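Local coordinates for protein geranyltranstransferase (Thermotoga neapolitana, PDB 4WK5) that probably acts as a magnesium-dependent prenyltransferase of the FPP/GGPP synthase family, joining isoprenyl diphosphates in isoprenoid biosynthesis, at residues E29-E34 / V81-E86; E266-A271 / D282-L287. One frame throughout, in Å; residues are numbered along the deposited sequence. Where two conformers were deposited one is given.

Contact 1 (E29-E34 / V81-E86); sequences ERRIEE and VAVAVE
V83 puts its two methyl groups against two neighbouring side chains of helix 23-36. CG2 meets the aliphatic stem of R31, with V83 CG2 3.6 Å from R31 CG. The two side chains cross at about a right angle. CG1 goes to I32 instead, and V83 CG1 lies 3.7 Å from I32 CG1. This split follows from the first torsion of the valine: CG1 is anti to the backbone N (chi1 175°), while CG2 stays beside that N. I32 reaches further along helix 75-96. Its chain is extended, and I32 CD1 ends 3.8 Å from E86 CG, on the methylene part of the glutamate. The segment axes come within 9.9 Å and cross at -63°. Two adjacent residues on one helix meet two residues one turn apart on the other. The contact packs the N-terminal helix onto a long helix of the mainly helical isoprenoid synthase fold. Cutting V83 back to an alanine would probably leave the R31 stem and I32 CG1 without their methyl partners and open a gap between the helices. The polar ends turn to other partners. The guanidinium of R31 forms salt bridges with D80 and E76 on helix 75-96, which adds a charged tie between the same two helices. E86 is buried, and its carboxylate pairs with R58, which also bridges to E29. V52 of helix 43-53 also touches I32.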
ATOM      1  N   GLU A  29     -14.694  -3.762 -16.080  1.00 20.85           N
ATOM      2  CA  GLU A  29     -13.529  -4.149 -16.881  1.00 22.91           C
ATOM      3  C   GLU A  29     -12.963  -2.977 -17.673  1.00 23.56           C
ATOM      4  O   GLU A  29     -11.741  -2.832 -17.807  1.00 21.46           O
ATOM      5  CB  GLU A  29     -13.878  -5.295 -17.834  1.00 22.45           C
ATOM      6  CG  GLU A  29     -14.380  -6.554 -17.122  1.00 23.99           C
ATOM      7  CD  GLU A  29     -13.270  -7.326 -16.407  1.00 25.74           C
ATOM      8  OE1 GLU A  29     -12.079  -6.934 -16.502  1.00 22.43           O
ATOM      9  OE2 GLU A  29     -13.595  -8.326 -15.737  1.00 26.14           O
ATOM     10  N   ARG A  30     -13.859  -2.161 -18.217  1.00 22.68           N
ATOM     11  CA  ARG A  30     -13.474  -0.972 -18.969  1.00 22.01           C
ATOM     12  C   ARG A  30     -12.679  -0.001 -18.110  1.00 22.53           C
ATOM     13  O   ARG A  30     -11.604   0.471 -18.505  1.00 22.30           O
ATOM     14  CB  ARG A  30     -14.722  -0.282 -19.520  1.00 25.58           C
ATOM     15  CG  ARG A  30     -14.474   1.060 -20.196  1.00 30.40           C
ATOM     16  CD  ARG A  30     -13.619   0.912 -21.435  1.00 39.63           C
ATOM     17  NE  ARG A  30     -13.644   2.128 -22.246  1.00 46.84           N
ATOM     18  CZ  ARG A  30     -12.644   2.532 -23.022  1.00 45.43           C
ATOM     19  NH1 ARG A  30     -11.521   1.827 -23.085  1.00 30.32           N
ATOM     20  NH2 ARG A  30     -12.766   3.648 -23.733  1.00 43.46           N
ATOM     21  N   ARG A  31     -13.205   0.303 -16.928  1.00 20.45           N
ATOM     22  CA  ARG A  31     -12.530   1.272 -16.085  1.00 22.36           C
ATOM     23  C   ARG A  31     -11.206   0.722 -15.552  1.00 22.89           C
ATOM     24  O   ARG A  31     -10.203   1.439 -15.520  1.00 22.73           O
ATOM     25  CB  ARG A  31     -13.424   1.704 -14.920  1.00 23.69           C
ATOM     26  CG  ARG A  31     -12.711   2.650 -13.963  1.00 27.47           C
ATOM     27  CD  ARG A  31     -12.357   3.987 -14.622  1.00 35.42           C
ATOM     28  NE  ARG A  31     -13.544   4.806 -14.829  1.00 50.62           N
ATOM     29  CZ  ARG A  31     -14.068   5.604 -13.903  1.00 58.38           C
ATOM     30  NH1 ARG A  31     -13.510   5.687 -12.703  1.00 64.29           N
ATOM     31  NH2 ARG A  31     -15.157   6.311 -14.176  1.00 54.67           N
ATOM     32  N   ILE A  32     -11.181  -0.545 -15.144  1.00 20.00           N
ATOM     33  CA  ILE A  32      -9.958  -1.044 -14.527  1.00 19.27           C
ATOM     34  C   ILE A  32      -8.836  -1.164 -15.583  1.00 21.28           C
ATOM     35  O   ILE A  32      -7.669  -0.926 -15.265  1.00 20.11           O
ATOM     36  CB  ILE A  32     -10.192  -2.386 -13.756  1.00 21.09           C
ATOM     37  CG1 ILE A  32      -9.080  -2.597 -12.720  1.00 21.69           C
ATOM     38  CG2 ILE A  32     -10.361  -3.582 -14.692  1.00 22.71           C
ATOM     39  CD1 ILE A  32      -9.304  -3.796 -11.797  1.00 22.71           C
ATOM     40  N   GLU A  33      -9.174  -1.484 -16.830  0.55 19.44           N
ATOM     41  CA  GLU A  33      -8.127  -1.560 -17.847  0.55 18.76           C
ATOM     42  C   GLU A  33      -7.584  -0.178 -18.204  0.55 21.94           C
ATOM     43  O   GLU A  33      -6.415  -0.041 -18.569  0.55 23.66           O
ATOM     44  CB  GLU A  33      -8.629  -2.261 -19.102  0.55 22.06           C
ATOM     45  CG  GLU A  33      -8.826  -3.765 -18.937  0.55 23.12           C
ATOM     46  CD  GLU A  33      -7.550  -4.538 -18.574  0.55 20.32           C
ATOM     47  OE1 GLU A  33      -6.442  -3.969 -18.605  0.55 22.46           O
ATOM     48  OE2 GLU A  33      -7.658  -5.746 -18.295  0.55 15.51           O
ATOM     49  N   GLU A  34      -8.429   0.842 -18.103  1.00 20.39           N
ATOM     50  CA  GLU A  34      -7.972   2.215 -18.315  1.00 23.89           C
ATOM     51  C   GLU A  34      -6.907   2.593 -17.286  1.00 22.50           C
ATOM     52  O   GLU A  34      -5.891   3.228 -17.624  1.00 23.07           O
ATOM     53  CB  GLU A  34      -9.137   3.208 -18.243  1.00 25.57           C
ATOM     54  CG  GLU A  34     -10.026   3.204 -19.455  1.00 38.59           C
ATOM     55  CD  GLU A  34     -11.230   4.116 -19.300  1.00 49.44           C
ATOM     56  OE1 GLU A  34     -11.501   4.570 -18.166  1.00 45.26           O
ATOM     57  OE2 GLU A  34     -11.898   4.385 -20.321  1.00 49.98           O
ATOM     58  N   VAL A  81     -14.889   3.450  -6.284  1.00 25.31           N
ATOM     59  CA  VAL A  81     -14.779   2.571  -5.130  1.00 23.33           C
ATOM     60  C   VAL A  81     -14.699   1.121  -5.588  1.00 22.43           C
ATOM     61  O   VAL A  81     -13.855   0.363  -5.100  1.00 19.16           O
ATOM     62  CB  VAL A  81     -15.980   2.741  -4.150  1.00 24.38           C
ATOM     63  CG1 VAL A  81     -15.912   1.738  -3.009  1.00 24.95           C
ATOM     64  CG2 VAL A  81     -16.007   4.165  -3.605  1.00 30.96           C
ATOM     65  N   ALA A  82     -15.578   0.733  -6.518  1.00 19.40           N
ATOM     66  CA  ALA A  82     -15.589  -0.649  -6.973  1.00 17.65           C
ATOM     67  C   ALA A  82     -14.251  -1.048  -7.588  1.00 19.95           C
ATOM     68  O   ALA A  82     -13.717  -2.099  -7.265  1.00 19.30           O
ATOM     69  CB  ALA A  82     -16.731  -0.889  -7.974  1.00 18.11           C
ATOM     70  N   VAL A  83     -13.710  -0.211  -8.467  1.00 21.15           N
ATOM     71  CA  VAL A  83     -12.434  -0.553  -9.098  1.00 21.48           C
ATOM     72  C   VAL A  83     -11.293  -0.536  -8.087  1.00 21.45           C
ATOM     73  O   VAL A  83     -10.411  -1.396  -8.148  1.00 20.20           O
ATOM     74  CB  VAL A  83     -12.131   0.381 -10.286  1.00 31.53           C
ATOM     75  CG1 VAL A  83     -10.760   0.091 -10.853  1.00 29.56           C
ATOM     76  CG2 VAL A  83     -13.186   0.181 -11.354  1.00 32.12           C
ATOM     77  N   ALA A  84     -11.324   0.397  -7.135  1.00 19.14           N
ATOM     78  CA  ALA A  84     -10.329   0.403  -6.053  1.00 22.70           C
ATOM     79  C   ALA A  84     -10.317  -0.920  -5.297  1.00 18.93           C
ATOM     80  O   ALA A  84      -9.253  -1.490  -5.039  1.00 18.31           O
ATOM     81  CB  ALA A  84     -10.583   1.552  -5.088  1.00 20.82           C
ATOM     82  N   VAL A  85     -11.505  -1.423  -4.956  1.00 16.78           N
ATOM     83  CA  VAL A  85     -11.584  -2.663  -4.210  1.00 17.62           C
ATOM     84  C   VAL A  85     -10.999  -3.798  -5.051  1.00 16.64           C
ATOM     85  O   VAL A  85     -10.276  -4.662  -4.547  1.00 17.95           O
ATOM     86  CB  VAL A  85     -13.043  -2.968  -3.800  1.00 21.93           C
ATOM     87  CG1 VAL A  85     -13.184  -4.393  -3.318  1.00 28.51           C
ATOM     88  CG2 VAL A  85     -13.495  -1.973  -2.709  1.00 17.72           C
ATOM     89  N   GLU A  86     -11.279  -3.785  -6.346  1.00 17.82           N
ATOM     90  CA  GLU A  86     -10.780  -4.877  -7.182  1.00 17.29           C
ATOM     91  C   GLU A  86      -9.271  -4.760  -7.408  1.00 15.57           C
ATOM     92  O   GLU A  86      -8.577  -5.785  -7.457  1.00 17.01           O
ATOM     93  CB  GLU A  86     -11.518  -4.927  -8.529  1.00 19.99           C
ATOM     94  CG  GLU A  86     -11.160  -6.144  -9.413  1.00 18.96           C
ATOM     95  CD  GLU A  86     -11.536  -7.507  -8.815  1.00 25.55           C
ATOM     96  OE1 GLU A  86     -12.255  -7.576  -7.798  1.00 21.94           O
ATOM     97  OE2 GLU A  86     -11.088  -8.530  -9.372  1.00 22.91           O
TER

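Contact 2 (E266-A271 / D282-L287); sequences EEVLEA and DFLRNL
L269 CD2 is the methyl that reaches the facing helix. L269 CD2 lies 3.9 Å from L284 CB and lands near the root of that side chain. The same L269 CD2 is also 3.9 Å from R285 N, so it rests against the backbone where the two residues join. The two leucine side chains cross at a slant. L269 has its CG anti to the carbonyl carbon (chi1 -72°), and this swings the branched end toward helix 278-289, although its CB starts off to one side. A looser touch joins V268 CG1 to L284 CD1 at 4.4 Å. R285 adds only its inner part, with L269 CD2 4.5 Å from R285 CB; the rest of the arginine leads away. The pair is an antiparallel helical hairpin: helix 248-274 runs out, a short connection turns the chain, and helix 278-289 returns. The segment axes lie 10.1 Å apart at closest and make an angle of 151°. Around this first shell, F215 of helix 206-229 touches both V268 and L284. L63 of helix 59-70 and L272 also border L284. The backbone is tied across the hairpin by Y265, whose OH is hydrogen-bonded to L284 O. At the exposed margin R285 NH2 is 3.1 Å from D282 OD1. This salt bridge is one of charge alone, because the oxygen sits well out of the guanidinium plane.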
ATOM      1  N   GLU A 266     -27.560 -17.400   4.714  1.00 30.46           N
ATOM      2  CA  GLU A 266     -29.003 -17.219   4.824  1.00 30.61           C
ATOM      3  C   GLU A 266     -29.328 -15.964   5.625  1.00 34.43           C
ATOM      4  O   GLU A 266     -30.253 -15.238   5.276  1.00 35.83           O
ATOM      5  CB  GLU A 266     -29.663 -18.445   5.462  1.00 37.94           C
ATOM      6  CG  GLU A 266     -31.185 -18.350   5.561  1.00 47.83           C
ATOM      7  CD  GLU A 266     -31.855 -18.179   4.202  1.00 54.59           C
ATOM      8  OE1 GLU A 266     -31.300 -18.658   3.191  1.00 58.39           O
ATOM      9  OE2 GLU A 266     -32.938 -17.562   4.144  1.00 57.20           O
ATOM     10  N   GLU A 267     -28.570 -15.706   6.689  1.00 30.70           N
ATOM     11  CA  GLU A 267     -28.756 -14.482   7.472  1.00 31.28           C
ATOM     12  C   GLU A 267     -28.564 -13.239   6.605  1.00 33.94           C
ATOM     13  O   GLU A 267     -29.338 -12.284   6.693  1.00 30.88           O
ATOM     14  CB  GLU A 267     -27.791 -14.450   8.664  1.00 35.32           C
ATOM     15  CG  GLU A 267     -28.138 -15.458   9.755  1.00 42.93           C
ATOM     16  CD  GLU A 267     -27.107 -15.512  10.874  1.00 47.25           C
ATOM     17  OE1 GLU A 267     -26.061 -14.840  10.758  1.00 44.15           O
ATOM     18  OE2 GLU A 267     -27.351 -16.229  11.868  1.00 52.57           O
ATOM     19  N   VAL A 268     -27.537 -13.256   5.759  1.00 26.90           N
ATOM     20  CA  VAL A 268     -27.252 -12.119   4.900  1.00 26.51           C
ATOM     21  C   VAL A 268     -28.364 -11.919   3.870  1.00 29.73           C
ATOM     22  O   VAL A 268     -28.861 -10.802   3.701  1.00 29.00           O
ATOM     23  CB  VAL A 268     -25.890 -12.284   4.195  1.00 25.62           C
ATOM     24  CG1 VAL A 268     -25.711 -11.226   3.117  1.00 28.89           C
ATOM     25  CG2 VAL A 268     -24.773 -12.207   5.224  1.00 26.73           C
ATOM     26  N   LEU A 269     -28.766 -12.998   3.200  1.00 28.23           N
ATOM     27  CA  LEU A 269     -29.841 -12.904   2.209  1.00 28.98           C
ATOM     28  C   LEU A 269     -31.125 -12.343   2.813  1.00 31.33           C
ATOM     29  O   LEU A 269     -31.771 -11.474   2.221  1.00 31.86           O
ATOM     30  CB  LEU A 269     -30.124 -14.269   1.577  1.00 30.59           C
ATOM     31  CG  LEU A 269     -29.056 -14.778   0.606  1.00 30.24           C
ATOM     32  CD1 LEU A 269     -29.436 -16.162   0.098  1.00 35.60           C
ATOM     33  CD2 LEU A 269     -28.853 -13.804  -0.543  1.00 34.12           C
ATOM     34  N   GLU A 270     -31.487 -12.839   3.992  1.00 29.34           N
ATOM     35  CA  GLU A 270     -32.729 -12.430   4.633  1.00 31.41           C
ATOM     36  C   GLU A 270     -32.685 -10.962   5.034  1.00 32.19           C
ATOM     37  O   GLU A 270     -33.687 -10.260   4.898  1.00 30.91           O
ATOM     38  CB  GLU A 270     -33.030 -13.309   5.848  1.00 31.58           C
ATOM     39  CG  GLU A 270     -33.476 -14.712   5.470  1.00 38.14           C
ATOM     40  CD  GLU A 270     -34.090 -15.470   6.630  1.00 58.65           C
ATOM     41  OE1 GLU A 270     -34.518 -14.821   7.607  1.00 67.20           O
ATOM     42  OE2 GLU A 270     -34.153 -16.716   6.559  1.00 60.59           O
ATOM     43  N   ALA A 271     -31.529 -10.501   5.511  1.00 25.44           N
ATOM     44  CA  ALA A 271     -31.354  -9.085   5.821  1.00 28.61           C
ATOM     45  C   ALA A 271     -31.484  -8.224   4.564  1.00 29.28           C
ATOM     46  O   ALA A 271     -32.160  -7.192   4.588  1.00 29.63           O
ATOM     47  CB  ALA A 271     -30.000  -8.845   6.492  1.00 30.84           C
ATOM     48  N   ASP A 282     -30.712 -10.500  -5.251  1.00 35.05           N
ATOM     49  CA  ASP A 282     -30.738 -11.324  -6.453  1.00 35.84           C
ATOM     50  C   ASP A 282     -29.325 -11.756  -6.854  1.00 30.52           C
ATOM     51  O   ASP A 282     -29.102 -12.925  -7.179  1.00 36.90           O
ATOM     52  CB  ASP A 282     -31.406 -10.577  -7.607  1.00 36.51           C
ATOM     53  CG  ASP A 282     -32.897 -10.383  -7.399  1.00 45.84           C
ATOM     54  OD1 ASP A 282     -33.510 -11.145  -6.615  1.00 47.98           O
ATOM     55  OD2 ASP A 282     -33.459  -9.470  -8.035  1.00 45.18           O
ATOM     56  N   PHE A 283     -28.382 -10.813  -6.815  1.00 28.85           N
ATOM     57  CA  PHE A 283     -26.978 -11.083  -7.143  1.00 28.26           C
ATOM     58  C   PHE A 283     -26.416 -12.187  -6.246  1.00 32.32           C
ATOM     59  O   PHE A 283     -25.865 -13.185  -6.730  1.00 30.46           O
ATOM     60  CB  PHE A 283     -26.156  -9.789  -7.013  1.00 24.85           C
ATOM     61  CG  PHE A 283     -24.669  -9.967  -7.216  1.00 29.45           C
ATOM     62  CD1 PHE A 283     -24.171 -10.596  -8.347  1.00 32.19           C
ATOM     63  CD2 PHE A 283     -23.778  -9.484  -6.281  1.00 28.62           C
ATOM     64  CE1 PHE A 283     -22.804 -10.744  -8.529  1.00 33.31           C
ATOM     65  CE2 PHE A 283     -22.411  -9.627  -6.460  1.00 29.36           C
ATOM     66  CZ  PHE A 283     -21.930 -10.265  -7.584  1.00 29.27           C
ATOM     67  N   LEU A 284     -26.590 -12.037  -4.940  1.00 32.14           N
ATOM     68  CA  LEU A 284     -25.998 -12.999  -4.018  1.00 30.57           C
ATOM     69  C   LEU A 284     -26.775 -14.313  -3.975  1.00 37.99           C
ATOM     70  O   LEU A 284     -26.206 -15.365  -3.671  1.00 39.41           O
ATOM     71  CB  LEU A 284     -25.883 -12.396  -2.620  1.00 32.16           C
ATOM     72  CG  LEU A 284     -24.924 -11.203  -2.554  1.00 36.09           C
ATOM     73  CD1 LEU A 284     -24.729 -10.751  -1.130  1.00 37.44           C
ATOM     74  CD2 LEU A 284     -23.580 -11.531  -3.208  1.00 33.39           C
ATOM     75  N   ARG A 285     -28.067 -14.258  -4.288  1.00 34.90           N
ATOM     76  CA  ARG A 285     -28.864 -15.472  -4.374  1.00 36.24           C
ATOM     77  C   ARG A 285     -28.395 -16.336  -5.540  1.00 42.16           C
ATOM     78  O   ARG A 285     -28.216 -17.544  -5.392  1.00 44.92           O
ATOM     79  CB  ARG A 285     -30.349 -15.142  -4.528  1.00 45.39           C
ATOM     80  CG  ARG A 285     -31.272 -16.336  -4.356  1.00 51.71           C
ATOM     81  CD  ARG A 285     -32.692 -15.965  -4.731  1.00 57.74           C
ATOM     82  NE  ARG A 285     -32.719 -15.230  -5.993  1.00 66.95           N
ATOM     83  CZ  ARG A 285     -33.815 -14.720  -6.544  1.00 75.00           C
ATOM     84  NH1 ARG A 285     -34.990 -14.866  -5.948  1.00 77.80           N
ATOM     85  NH2 ARG A 285     -33.733 -14.066  -7.695  1.00 75.68           N
ATOM     86  N   ASN A 286     -28.188 -15.715  -6.698  1.00 41.36           N
ATOM     87  CA  ASN A 286     -27.718 -16.450  -7.869  1.00 51.92           C
ATOM     88  C   ASN A 286     -26.262 -16.871  -7.727  1.00 53.55           C
ATOM     89  O   ASN A 286     -25.812 -17.819  -8.368  1.00 55.34           O
ATOM     90  CB  ASN A 286     -27.903 -15.619  -9.140  1.00 60.94           C
ATOM     91  CG  ASN A 286     -29.365 -15.365  -9.461  1.00 78.12           C
ATOM     92  OD1 ASN A 286     -29.767 -14.235  -9.740  1.00 85.42           O
ATOM     93  ND2 ASN A 286     -30.171 -16.421  -9.419  1.00 82.71           N
ATOM     94  N   LEU A 287     -25.534 -16.166  -6.869  1.00 46.17           N
ATOM     95  CA  LEU A 287     -24.134 -16.474  -6.617  1.00 48.73           C
ATOM     96  C   LEU A 287     -23.979 -17.766  -5.811  1.00 54.60           C
ATOM     97  O   LEU A 287     -23.018 -18.509  -6.013  1.00 58.82           O
ATOM     98  CB  LEU A 287     -23.462 -15.299  -5.893  1.00 47.81           C
ATOM     99  CG  LEU A 287     -21.940 -15.208  -5.741  1.00 52.59           C
ATOM    100  CD1 LEU A 287     -21.573 -13.774  -5.428  1.00 52.69           C
ATOM    101  CD2 LEU A 287     -21.402 -16.117  -4.643  1.00 56.29           C
TER

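Overall arrangement
Contact 1 comes first along the chain and closes before contact 2 opens. Their centres are 24 Å apart, and their nearest atoms are about 10 Å apart without touching. They share no helix. Contact 1 joins helices 23-36 and 75-96, near the start of the chain. Contact 2 joins helices 248-274 and 278-289, at its end. Helix 59-70 borders both: P61 touches residues of segment 81-86, while I59, L62 and L63 touch residues of segment 282-287. Helix 59-70 thus lies against both an early helix and the last one, and links the two contacts within one helical body. Neither contact is touched by the second chain of the assembly.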